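Local coordinates for protein KLLA0C04147p (Kluyveromyces lactis, PDB 5WVR) that probably binds sterols and moves them between membranes, here represented by its C-terminal OSBP-related domain, which holds a cholesterol molecule, at residues P69-Q74 and P357-M362; L99-I104 and T313-W318. All coordinates share one frame; numbering follows the deposited sequence.

Contact 1: P69-Q74 and P357-M362; sequences PTSLLQ and PDQRAM
One side-chain oxygen, Q74 OE1, takes two N-H groups here: S71 N from its own segment and the amide of Q359 from helix 357-363. The first belongs to a capping box at the start of helix 72-77, where S71 is the N-cap; S71 N reaches Q74 OE1 at 2.9 Å and almost straight, 175°. The other half of the box, L73 N to S71 OG at 3.2 Å, is weak. From across the contact Q359 NE2 gives the second bond, also 2.9 Å to Q74 OE1 but bent to 138°, and it arrives from the same face of the Q74 amide as S71 N. The two amide planes are turned 63° against each other, so they meet askew rather than flat. Q359 gets there by holding CG anti to its backbone N and running out extended, which lays its CG alongside P69 O at 3.6 Å and brings OE1 to 3.7 Å from S71 CB. At the far end of the Q74 amide, NE2 bonds to N338, so the group is fixed in its rotation from both ends. With an alanine in place of Q359, Q74 OE1 would probably keep S71 N-H as the one donor of this pair, and a gap would be likely to open beside P69 and S71. Nearby, L72 touches the bound cholesterol, and F121 of strand 119-121 packs against both Q359 and M362. One turn after Q359, M362 turns toward P69 and sets its CG tightly against P69 CB, 3.5 Å away.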
loop_
_atom_site.group_PDB
_atom_site.type_symbol
_atom_site.label_atom_id
_atom_site.label_comp_id
_atom_site.label_asym_id
_atom_site.label_seq_id
_atom_site.Cartn_x
_atom_site.Cartn_y
_atom_site.Cartn_z
ATOM N N PRO A 69 12.507 -9.482 2.624
ATOM C CA PRO A 69 13.352 -8.307 2.520
ATOM C C PRO A 69 12.662 -7.077 1.908
ATOM O O PRO A 69 13.186 -6.424 1.010
ATOM C CB PRO A 69 14.484 -8.781 1.611
ATOM C CG PRO A 69 13.757 -9.679 0.668
ATOM C CD PRO A 69 12.759 -10.424 1.511
ATOM N N THR A 70 11.465 -6.788 2.376
ATOM C CA THR A 70 10.798 -5.545 2.048
ATOM C C THR A 70 10.437 -4.872 3.354
ATOM O O THR A 70 10.260 -5.539 4.377
ATOM C CB THR A 70 9.534 -5.789 1.212
ATOM O OG1 THR A 70 8.617 -6.592 1.977
ATOM C CG2 THR A 70 9.904 -6.528 -0.086
ATOM N N SER A 71 10.341 -3.547 3.319
ATOM C CA SER A 71 9.805 -2.800 4.442
ATOM C C SER A 71 8.279 -2.724 4.363
ATOM O O SER A 71 7.693 -2.782 3.283
ATOM C CB SER A 71 10.378 -1.391 4.452
ATOM O OG SER A 71 10.017 -0.754 5.644
ATOM N N LEU A 72 7.641 -2.602 5.528
ATOM C CA LEU A 72 6.243 -2.196 5.572
ATOM C C LEU A 72 6.013 -0.950 4.731
ATOM O O LEU A 72 4.942 -0.793 4.143
ATOM C CB LEU A 72 5.798 -1.930 7.025
ATOM C CG LEU A 72 4.532 -2.611 7.513
ATOM C CD1 LEU A 72 3.305 -2.228 6.634
ATOM C CD2 LEU A 72 4.753 -4.096 7.512
ATOM N N LEU A 73 7.005 -0.059 4.654
ATOM C CA LEU A 73 6.885 1.132 3.811
ATOM C C LEU A 73 6.660 0.770 2.349
ATOM O O LEU A 73 5.918 1.458 1.641
ATOM C CB LEU A 73 8.138 1.996 3.945
ATOM C CG LEU A 73 8.403 2.453 5.379
ATOM C CD1 LEU A 73 9.597 3.417 5.467
ATOM C CD2 LEU A 73 7.128 3.081 5.962
ATOM N N GLN A 74 7.298 -0.293 1.880
ATOM C CA GLN A 74 7.182 -0.728 0.496
ATOM C C GLN A 74 5.975 -1.616 0.258
ATOM O O GLN A 74 5.400 -1.573 -0.833
ATOM C CB GLN A 74 8.465 -1.455 0.076
ATOM C CG GLN A 74 9.671 -0.526 0.175
ATOM C CD GLN A 74 11.025 -1.218 0.190
ATOM O OE1 GLN A 74 11.230 -2.246 0.836
ATOM N NE2 GLN A 74 11.967 -0.627 -0.505
ATOM N N PRO A 357 20.654 -1.490 5.769
ATOM C CA PRO A 357 21.658 -2.523 5.492
ATOM C C PRO A 357 21.232 -3.924 5.889
ATOM O O PRO A 357 21.605 -4.882 5.215
ATOM C CB PRO A 357 22.875 -2.043 6.298
ATOM C CG PRO A 357 22.347 -1.052 7.311
ATOM C CD PRO A 357 20.890 -0.812 7.049
ATOM N N ASP A 358 20.455 -4.101 6.956
ATOM C CA ASP A 358 20.013 -5.460 7.257
ATOM C C ASP A 358 19.026 -5.956 6.211
ATOM O O ASP A 358 19.071 -7.125 5.804
ATOM C CB ASP A 358 19.409 -5.548 8.671
ATOM C CG ASP A 358 18.369 -4.474 8.957
ATOM O OD1 ASP A 358 18.329 -3.443 8.246
ATOM O OD2 ASP A 358 17.590 -4.664 9.922
ATOM N N GLN A 359 18.141 -5.077 5.748
ATOM C CA GLN A 359 17.206 -5.455 4.706
ATOM C C GLN A 359 17.925 -5.726 3.389
ATOM O O GLN A 359 17.559 -6.652 2.654
ATOM C CB GLN A 359 16.160 -4.355 4.535
ATOM C CG GLN A 359 15.144 -4.633 3.427
ATOM C CD GLN A 359 14.070 -3.554 3.347
ATOM O OE1 GLN A 359 13.678 -2.959 4.367
ATOM N NE2 GLN A 359 13.596 -3.290 2.134
ATOM N N ARG A 360 18.947 -4.931 3.066
ATOM C CA ARG A 360 19.708 -5.173 1.841
ATOM C C ARG A 360 20.396 -6.526 1.884
ATOM O O ARG A 360 20.364 -7.276 0.903
ATOM C CB ARG A 360 20.742 -4.076 1.620
ATOM C CG ARG A 360 21.692 -4.381 0.461
ATOM C CD ARG A 360 20.946 -4.362 -0.857
ATOM N NE ARG A 360 20.217 -3.109 -0.985
ATOM C CZ ARG A 360 19.072 -2.976 -1.637
ATOM N NH1 ARG A 360 18.521 -4.023 -2.243
ATOM N NH2 ARG A 360 18.474 -1.797 -1.675
ATOM N N ALA A 361 21.045 -6.849 3.016
ATOM C CA ALA A 361 21.782 -8.108 3.109
ATOM C C ALA A 361 20.842 -9.286 3.015
ATOM O O ALA A 361 21.164 -10.289 2.381
ATOM C CB ALA A 361 22.584 -8.185 4.408
ATOM N N MET A 362 19.668 -9.164 3.631
ATOM C CA MET A 362 18.632 -10.184 3.520
ATOM C C MET A 362 18.228 -10.408 2.072
ATOM O O MET A 362 18.114 -11.554 1.605
ATOM C CB MET A 362 17.418 -9.755 4.320
ATOM C CG MET A 362 16.248 -10.597 4.011
ATOM S SD MET A 362 15.976 -11.732 5.320
ATOM C CE MET A 362 14.912 -10.677 6.239
#

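Contact 2: L99-I104 and T313-W318; sequences LLYVAI and TRFNVW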
loop_
_atom_site.group_PDB
_atom_site.type_symbol
_atom_site.label_atom_id
_atom_site.label_comp_id
_atom_site.label_asym_id
_atom_site.label_seq_id
_atom_site.Cartn_x
_atom_site.Cartn_y
_atom_site.Cartn_z
ATOM N N LEU A 99 -16.607 5.880 -9.169
ATOM C CA LEU A 99 -16.558 5.134 -7.922
ATOM C C LEU A 99 -16.300 3.655 -8.179
ATOM O O LEU A 99 -15.465 3.045 -7.502
ATOM C CB LEU A 99 -17.849 5.331 -7.137
ATOM C CG LEU A 99 -17.979 4.535 -5.845
ATOM C CD1 LEU A 99 -16.688 4.585 -5.034
ATOM C CD2 LEU A 99 -19.071 5.188 -5.098
ATOM N N LEU A 100 -16.965 3.079 -9.188
ATOM C CA LEU A 100 -16.747 1.670 -9.504
ATOM C C LEU A 100 -15.271 1.371 -9.726
ATOM O O LEU A 100 -14.747 0.368 -9.229
ATOM C CB LEU A 100 -17.546 1.267 -10.742
ATOM C CG LEU A 100 -17.283 -0.151 -11.265
ATOM C CD1 LEU A 100 -17.708 -1.196 -10.246
ATOM C CD2 LEU A 100 -18.015 -0.381 -12.555
ATOM N N TYR A 101 -14.583 2.235 -10.461
ATOM C CA TYR A 101 -13.178 1.986 -10.744
ATOM C C TYR A 101 -12.294 2.302 -9.528
ATOM O O TYR A 101 -11.319 1.586 -9.268
ATOM C CB TYR A 101 -12.768 2.758 -12.008
ATOM C CG TYR A 101 -13.020 1.948 -13.281
ATOM C CD1 TYR A 101 -14.297 1.537 -13.619
ATOM C CD2 TYR A 101 -11.980 1.577 -14.119
ATOM C CE1 TYR A 101 -14.537 0.784 -14.760
ATOM C CE2 TYR A 101 -12.208 0.824 -15.263
ATOM C CZ TYR A 101 -13.491 0.433 -15.578
ATOM O OH TYR A 101 -13.738 -0.326 -16.699
ATOM N N VAL A 102 -12.640 3.340 -8.753
ATOM C CA VAL A 102 -11.947 3.584 -7.488
ATOM C C VAL A 102 -12.080 2.381 -6.570
ATOM O O VAL A 102 -11.107 1.956 -5.927
ATOM C CB VAL A 102 -12.481 4.864 -6.809
ATOM C CG1 VAL A 102 -12.037 4.930 -5.324
ATOM C CG2 VAL A 102 -12.012 6.090 -7.563
ATOM N N ALA A 103 -13.287 1.818 -6.487
ATOM C CA ALA A 103 -13.510 0.654 -5.639
ATOM C C ALA A 103 -12.641 -0.519 -6.066
ATOM O O ALA A 103 -12.031 -1.198 -5.229
ATOM C CB ALA A 103 -14.982 0.259 -5.677
ATOM N N ILE A 104 -12.594 -0.794 -7.370
ATOM C CA ILE A 104 -11.835 -1.950 -7.819
ATOM C C ILE A 104 -10.332 -1.707 -7.660
ATOM O O ILE A 104 -9.580 -2.649 -7.433
ATOM C CB ILE A 104 -12.308 -2.314 -9.235
ATOM C CG1 ILE A 104 -13.751 -2.824 -9.124
ATOM C CG2 ILE A 104 -11.423 -3.408 -9.883
ATOM C CD1 ILE A 104 -14.421 -3.182 -10.444
ATOM N N THR A 313 -24.603 -5.777 -19.685
ATOM C CA THR A 313 -23.665 -6.862 -19.934
ATOM C C THR A 313 -22.444 -6.712 -19.041
ATOM O O THR A 313 -22.120 -5.620 -18.553
ATOM C CB THR A 313 -23.207 -6.889 -21.390
ATOM O OG1 THR A 313 -22.260 -5.835 -21.615
ATOM C CG2 THR A 313 -24.383 -6.714 -22.326
ATOM N N ARG A 314 -21.746 -7.825 -18.859
ATOM C CA ARG A 314 -20.592 -7.863 -17.983
ATOM C C ARG A 314 -19.335 -7.436 -18.716
ATOM O O ARG A 314 -19.136 -7.765 -19.886
ATOM C CB ARG A 314 -20.399 -9.266 -17.425
ATOM C CG ARG A 314 -21.392 -9.604 -16.355
ATOM C CD ARG A 314 -20.749 -10.398 -15.231
ATOM N NE ARG A 314 -19.457 -10.980 -15.592
ATOM C CZ ARG A 314 -19.313 -12.143 -16.217
ATOM N NH1 ARG A 314 -18.092 -12.596 -16.494
ATOM N NH2 ARG A 314 -20.389 -12.837 -16.572
ATOM N N PHE A 315 -18.474 -6.713 -18.004
ATOM C CA PHE A 315 -17.192 -6.299 -18.546
ATOM C C PHE A 315 -16.081 -6.538 -17.526
ATOM O O PHE A 315 -16.263 -6.311 -16.325
ATOM C CB PHE A 315 -17.229 -4.831 -18.977
ATOM C CG PHE A 315 -17.695 -3.874 -17.906
ATOM C CD1 PHE A 315 -19.040 -3.698 -17.654
ATOM C CD2 PHE A 315 -16.781 -3.115 -17.183
ATOM C CE1 PHE A 315 -19.481 -2.806 -16.696
ATOM C CE2 PHE A 315 -17.212 -2.216 -16.219
ATOM C CZ PHE A 315 -18.580 -2.057 -15.983
ATOM N N ASN A 316 -14.933 -7.011 -18.004
ATOM C CA ASN A 316 -13.776 -7.128 -17.121
ATOM C C ASN A 316 -13.310 -5.743 -16.689
ATOM O O ASN A 316 -13.511 -4.749 -17.391
ATOM C CB ASN A 316 -12.635 -7.876 -17.812
ATOM C CG ASN A 316 -12.934 -9.359 -18.032
ATOM O OD1 ASN A 316 -13.526 -10.025 -17.180
ATOM N ND2 ASN A 316 -12.495 -9.885 -19.169
ATOM N N VAL A 317 -12.703 -5.669 -15.504
ATOM C CA VAL A 317 -12.186 -4.398 -15.017
ATOM C C VAL A 317 -10.733 -4.568 -14.572
ATOM O O VAL A 317 -9.918 -3.653 -14.717
ATOM C CB VAL A 317 -13.059 -3.849 -13.875
ATOM C CG1 VAL A 317 -12.412 -2.612 -13.261
ATOM C CG2 VAL A 317 -14.431 -3.504 -14.394
ATOM N N TRP A 318 -10.393 -5.742 -14.040
ATOM C CA TRP A 318 -9.072 -5.966 -13.468
ATOM C C TRP A 318 -8.710 -7.437 -13.580
ATOM O O TRP A 318 -9.534 -8.309 -13.288
ATOM C CB TRP A 318 -9.011 -5.529 -11.995
ATOM C CG TRP A 318 -7.746 -5.947 -11.293
ATOM C CD1 TRP A 318 -6.532 -5.316 -11.336
ATOM C CD2 TRP A 318 -7.572 -7.090 -10.450
ATOM N NE1 TRP A 318 -5.618 -5.991 -10.562
ATOM C CE2 TRP A 318 -6.227 -7.086 -10.012
ATOM C CE3 TRP A 318 -8.421 -8.111 -10.016
ATOM C CZ2 TRP A 318 -5.712 -8.071 -9.181
ATOM C CZ3 TRP A 318 -7.911 -9.088 -9.187
ATOM C CH2 TRP A 318 -6.557 -9.065 -8.781
#
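On the strand side the phenol oxygen of Y101 has carbon for neighbours: F315 CE2 and V317 CG2 each lie 4.0 Å from Y101 OH. No hydrogen bond joins L99-I104 to T313-W318; the contact is apolar packing, the axes of 99-104 and 314-318 approaching to 9.4 Å at 49°. V317 fills the middle. Its CG1, anti to the backbone N, sits over one face of the Y101 ring as a CH-pi contact, 4.1 Å from the centroid and displaced toward the rim. The same methyl is pressed by both branches of I104, CD1 at 3.5 Å from V317 CG1 and CG2 just beyond that, so V317 is wedged between a ring and an isoleucine one helical turn apart. F315 swings its ring in with chi1 at 54°, between the backbone N and carbonyl carbon, and presents an edge to L100, whose CD2 stops 3.9 Å from F315 CZ. At the other end I104 CG2 meets W318 CB at 3.8 Å, while the indole turns off to stack edge-to-face on Y82. V317 and W318 can both point at the helix because both bond through their backbones to V277 of strand 276-281. That is a classic beta bulge, placed where the final strand of the OSBP-family barrel packs on a helix that also covers strand 265-272.

From the N terminus the chain first passes P69-Q74, at the start of helix 72-77, and then L99-I104 in helix 95-108. It next winds through the long antiparallel run of barrel strands, and the last of these, 314-319, returns to helix 95-108, so contact 2 closes a loop that holds most of the strands. Only afterwards does the chain reach helix 357-363, where contact 1 closes the wider loop with contact 2 nested inside it. The two lie on opposite sides of the chain's centre, their own centres about 34 Å apart. Contact 2 joins helix 95-108 to the barrel's last strand; contact 1 joins the turn and first residues of helix 72-77 to helix 357-363.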